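Local coordinates for protein sortase (Actinomyces oris, PDB 5UTT) that probably acts as a sortase-family cysteine transpeptidase that joins surface proteins to the cell envelope or to pili, the chain being its sortase-domain fragment, at residues T11-V23 against V165-E177. Residues are numbered along the deposited sequence; the frame is centred on the assembly and turned at random.
Sequences TKRTDAPPVMEQV and VHAKFAYWMDRSE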
# COMPACT_ATOMS: atom_id res chain seq x y z
N THR A 11 -14.26 -10.46 13.58
CA THR A 11 -14.20 -11.73 12.78
C THR A 11 -13.03 -11.77 11.76
O THR A 11 -13.22 -11.81 10.54
CB THR A 11 -15.55 -12.05 12.11
OG1 THR A 11 -15.34 -12.99 11.07
CG2 THR A 11 -16.21 -10.78 11.54
N LYS A 12 -11.82 -11.80 12.31
CA LYS A 12 -10.59 -11.71 11.52
C LYS A 12 -10.28 -13.06 10.91
O LYS A 12 -10.07 -14.05 11.64
CB LYS A 12 -9.45 -11.28 12.43
CG LYS A 12 -9.64 -9.92 13.10
CD LYS A 12 -8.60 -9.69 14.18
CE LYS A 12 -8.70 -8.29 14.76
NZ LYS A 12 -7.39 -7.81 15.29
N ARG A 13 -10.22 -13.14 9.59
CA ARG A 13 -10.00 -14.40 8.90
C ARG A 13 -8.53 -14.55 8.51
O ARG A 13 -7.91 -13.60 8.02
CB ARG A 13 -10.91 -14.51 7.68
CG ARG A 13 -12.39 -14.56 8.02
CD ARG A 13 -13.22 -15.09 6.87
NE ARG A 13 -12.86 -16.46 6.50
CZ ARG A 13 -13.45 -17.18 5.55
NH1 ARG A 13 -14.46 -16.70 4.84
NH2 ARG A 13 -13.03 -18.40 5.31
N THR A 14 -7.98 -15.73 8.78
CA THR A 14 -6.56 -16.04 8.58
C THR A 14 -6.33 -17.10 7.46
O THR A 14 -5.18 -17.40 7.08
CB THR A 14 -5.97 -16.57 9.89
OG1 THR A 14 -6.86 -17.56 10.42
CG2 THR A 14 -5.86 -15.45 10.91
N ASP A 15 -7.41 -17.66 6.91
CA ASP A 15 -7.31 -18.50 5.72
C ASP A 15 -7.03 -17.60 4.50
O ASP A 15 -7.10 -16.37 4.58
CB ASP A 15 -8.58 -19.34 5.50
CG ASP A 15 -9.84 -18.49 5.41
OD1 ASP A 15 -9.82 -17.32 5.82
OD2 ASP A 15 -10.86 -19.00 4.92
N ALA A 16 -6.73 -18.20 3.36
CA ALA A 16 -6.30 -17.36 2.26
C ALA A 16 -7.39 -16.35 1.89
O ALA A 16 -8.59 -16.67 1.83
CB ALA A 16 -5.87 -18.20 1.07
N PRO A 17 -6.98 -15.10 1.66
CA PRO A 17 -7.95 -14.10 1.22
C PRO A 17 -8.35 -14.22 -0.24
O PRO A 17 -7.63 -14.83 -1.03
CB PRO A 17 -7.21 -12.80 1.43
CG PRO A 17 -5.79 -13.13 1.18
CD PRO A 17 -5.62 -14.56 1.74
N PRO A 18 -9.46 -13.57 -0.63
CA PRO A 18 -9.80 -13.53 -2.04
C PRO A 18 -8.75 -12.75 -2.82
O PRO A 18 -8.21 -11.76 -2.31
CB PRO A 18 -11.17 -12.84 -2.08
CG PRO A 18 -11.65 -12.79 -0.68
CD PRO A 18 -10.44 -12.85 0.20
N VAL A 19 -8.46 -13.18 -4.05
CA VAL A 19 -7.47 -12.52 -4.87
C VAL A 19 -8.19 -11.55 -5.78
O VAL A 19 -9.21 -11.90 -6.36
CB VAL A 19 -6.63 -13.51 -5.69
CG1 VAL A 19 -5.63 -12.76 -6.56
CG2 VAL A 19 -5.88 -14.46 -4.76
N MET A 20 -7.69 -10.34 -5.88
CA MET A 20 -8.28 -9.39 -6.84
C MET A 20 -7.85 -9.75 -8.26
O MET A 20 -6.70 -10.10 -8.50
CB MET A 20 -7.84 -7.97 -6.51
CG MET A 20 -8.30 -7.43 -5.17
SD MET A 20 -10.07 -7.30 -5.00
CE MET A 20 -10.39 -5.78 -5.89
N GLU A 21 -8.78 -9.62 -9.20
CA GLU A 21 -8.48 -9.78 -10.63
C GLU A 21 -7.78 -8.52 -11.13
O GLU A 21 -8.12 -7.44 -10.70
CB GLU A 21 -9.78 -9.96 -11.42
CG GLU A 21 -10.53 -11.23 -11.02
CD GLU A 21 -11.71 -11.56 -11.92
OE1 GLU A 21 -12.23 -10.65 -12.63
OE2 GLU A 21 -12.12 -12.75 -11.91
N GLN A 22 -6.80 -8.69 -12.01
CA GLN A 22 -6.13 -7.55 -12.65
C GLN A 22 -7.13 -6.69 -13.41
O GLN A 22 -8.03 -7.19 -14.08
CB GLN A 22 -5.04 -8.05 -13.60
CG GLN A 22 -4.26 -6.98 -14.34
CD GLN A 22 -3.02 -7.56 -15.00
OE1 GLN A 22 -2.92 -8.78 -15.15
NE2 GLN A 22 -2.05 -6.72 -15.33
N VAL A 23 -6.96 -5.38 -13.30
CA VAL A 23 -7.83 -4.41 -13.99
C VAL A 23 -6.98 -3.59 -14.97
O VAL A 23 -5.74 -3.62 -14.92
CB VAL A 23 -8.56 -3.45 -12.99
CG1 VAL A 23 -9.47 -4.22 -12.05
CG2 VAL A 23 -7.57 -2.58 -12.21
N VAL A 165 8.10 1.03 2.50
CA VAL A 165 7.52 0.31 3.65
C VAL A 165 6.99 -1.05 3.20
O VAL A 165 6.19 -1.13 2.29
CB VAL A 165 6.40 1.10 4.37
CG1 VAL A 165 5.72 0.28 5.50
CG2 VAL A 165 6.98 2.35 4.96
N HIS A 166 7.40 -2.09 3.91
CA HIS A 166 6.85 -3.44 3.68
C HIS A 166 5.89 -3.87 4.80
O HIS A 166 6.17 -3.65 5.97
CB HIS A 166 8.00 -4.47 3.61
CG HIS A 166 8.88 -4.32 2.41
ND1 HIS A 166 10.25 -4.21 2.49
CD2 HIS A 166 8.57 -4.18 1.10
CE1 HIS A 166 10.74 -4.07 1.27
NE2 HIS A 166 9.74 -4.03 0.42
N ALA A 167 4.78 -4.50 4.43
CA ALA A 167 3.80 -5.03 5.39
C ALA A 167 3.36 -6.43 4.95
O ALA A 167 3.06 -6.67 3.78
CB ALA A 167 2.60 -4.09 5.57
N LYS A 168 3.41 -7.36 5.90
CA LYS A 168 3.00 -8.75 5.67
C LYS A 168 1.51 -8.95 6.00
O LYS A 168 1.01 -8.42 7.00
CB LYS A 168 3.87 -9.66 6.53
CG LYS A 168 3.60 -11.14 6.31
CD LYS A 168 4.67 -12.00 6.98
CE LYS A 168 4.22 -13.44 7.03
NZ LYS A 168 5.28 -14.38 7.48
N PHE A 169 0.82 -9.73 5.19
CA PHE A 169 -0.60 -9.98 5.38
C PHE A 169 -0.90 -10.54 6.76
O PHE A 169 -0.19 -11.48 7.21
CB PHE A 169 -1.11 -10.89 4.27
CG PHE A 169 -2.59 -11.17 4.33
CD1 PHE A 169 -3.54 -10.22 3.97
CD2 PHE A 169 -3.04 -12.39 4.78
CE1 PHE A 169 -4.89 -10.48 4.06
CE2 PHE A 169 -4.37 -12.66 4.86
CZ PHE A 169 -5.31 -11.70 4.52
N ALA A 170 -1.91 -9.99 7.45
CA ALA A 170 -2.28 -10.42 8.79
C ALA A 170 -3.62 -11.13 8.80
O ALA A 170 -3.70 -12.30 9.20
CB ALA A 170 -2.31 -9.24 9.76
N TYR A 171 -4.66 -10.46 8.34
CA TYR A 171 -5.98 -11.09 8.23
C TYR A 171 -6.82 -10.35 7.22
O TYR A 171 -6.42 -9.28 6.73
CB TYR A 171 -6.68 -11.08 9.59
CG TYR A 171 -6.96 -9.71 10.15
CD1 TYR A 171 -8.16 -9.05 9.83
CD2 TYR A 171 -6.06 -9.07 10.98
CE1 TYR A 171 -8.44 -7.81 10.34
CE2 TYR A 171 -6.34 -7.81 11.49
CZ TYR A 171 -7.53 -7.20 11.15
OH TYR A 171 -7.83 -5.96 11.63
N TRP A 172 -7.97 -10.93 6.90
CA TRP A 172 -8.94 -10.24 6.04
C TRP A 172 -10.33 -10.33 6.62
O TRP A 172 -10.60 -11.09 7.53
CB TRP A 172 -8.92 -10.80 4.62
CG TRP A 172 -9.33 -12.30 4.48
CD1 TRP A 172 -8.58 -13.39 4.81
CD2 TRP A 172 -10.57 -12.81 3.96
NE1 TRP A 172 -9.28 -14.55 4.51
CE2 TRP A 172 -10.50 -14.22 4.01
CE3 TRP A 172 -11.72 -12.21 3.45
CZ2 TRP A 172 -11.55 -15.02 3.55
CZ3 TRP A 172 -12.76 -13.00 3.03
CH2 TRP A 172 -12.66 -14.40 3.07
N MET A 173 -11.22 -9.50 6.11
CA MET A 173 -12.62 -9.53 6.53
C MET A 173 -13.52 -9.36 5.33
O MET A 173 -13.18 -8.61 4.40
CB MET A 173 -12.91 -8.45 7.55
CG MET A 173 -12.04 -8.49 8.80
SD MET A 173 -12.46 -7.20 10.00
CE MET A 173 -14.08 -7.77 10.50
N ASP A 174 -14.67 -10.04 5.34
CA ASP A 174 -15.74 -9.75 4.39
C ASP A 174 -16.32 -8.39 4.75
O ASP A 174 -16.74 -8.19 5.88
CB ASP A 174 -16.83 -10.83 4.50
CG ASP A 174 -17.81 -10.80 3.35
OD1 ASP A 174 -18.17 -9.69 2.88
OD2 ASP A 174 -18.25 -11.90 2.94
N ARG A 175 -16.33 -7.44 3.81
CA ARG A 175 -16.75 -6.07 4.12
C ARG A 175 -18.25 -5.95 4.46
O ARG A 175 -18.68 -4.99 5.12
CB ARG A 175 -16.42 -5.17 2.93
CG ARG A 175 -16.68 -3.68 3.14
CD ARG A 175 -16.36 -2.92 1.86
NE ARG A 175 -16.39 -1.47 2.07
CZ ARG A 175 -15.90 -0.57 1.22
NH1 ARG A 175 -15.35 -0.94 0.06
NH2 ARG A 175 -15.98 0.73 1.51
N SER A 176 -19.05 -6.91 4.01
CA SER A 176 -20.47 -6.91 4.35
C SER A 176 -20.71 -7.41 5.79
O SER A 176 -21.77 -7.18 6.37
CB SER A 176 -21.25 -7.76 3.35
OG SER A 176 -21.00 -9.13 3.56
N GLU A 177 -19.70 -8.09 6.36
CA GLU A 177 -19.80 -8.69 7.68
C GLU A 177 -19.03 -7.98 8.80
O GLU A 177 -19.20 -8.30 9.96
CB GLU A 177 -19.34 -10.14 7.59
CG GLU A 177 -20.20 -10.90 6.58
CD GLU A 177 -19.78 -12.34 6.36
OE1 GLU A 177 -18.71 -12.73 6.86
OE2 GLU A 177 -20.54 -13.07 5.68
O HOH W 1 -15.13 -11.57 7.87
O HOH W 2 -6.74 -5.72 13.95
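Trp172 is sandwiched between Arg13 on one face of its indole and Pro17 and Pro18 on the other, and this is the tight part of the contact. Pro17 CA stands 3.6 Å from the centroid of the five-membered ring and Pro18 CD covers the six-membered ring, both as CH-pi contacts. Arg13 CB packs on the opposite face, and a turn about CG-CD (chi3 61°) lays the guanidinium back along the benzo ring, with NH1 3.4 Å from Trp172 CH2; guanidinium and ring planes are 29° apart. At the ring edge Trp172 NE1 donates to Asp15 O (2.8 Å, 135° at the hydrogen), approaching from above the carbonyl plane, with a weak second bond to Asp15 OD1; this bent bond, together with the packing on both faces, limits rotation of the indole. Pro17 also lays CG over the Phe169 ring, 3.7 Å from Phe169 CZ. The backbones meet in a single antiparallel, hydrogen-bonded bridge: Arg13 N to Trp172 O and Trp172 N to Arg13 O are both 2.9 Å. Arg13 alone thus pairs with the last part of strand 161-174, an interior strand of the sortase beta fold, just beyond a classic beta bulge in which Ala170 and Tyr171 both face Val111. Buried Tyr171 is covered on one face by the extended chain of exposed Lys12, with CG 3.7 Å from the ring centroid. The looser, solvent side lies at the water-bridged ends: one water joins Lys12 NZ to Tyr171 OH. At Thr11, the first modelled residue, CG2 touches Met173 CE at 3.8 Å, while another water bridges Thr11 O and Asp174 N.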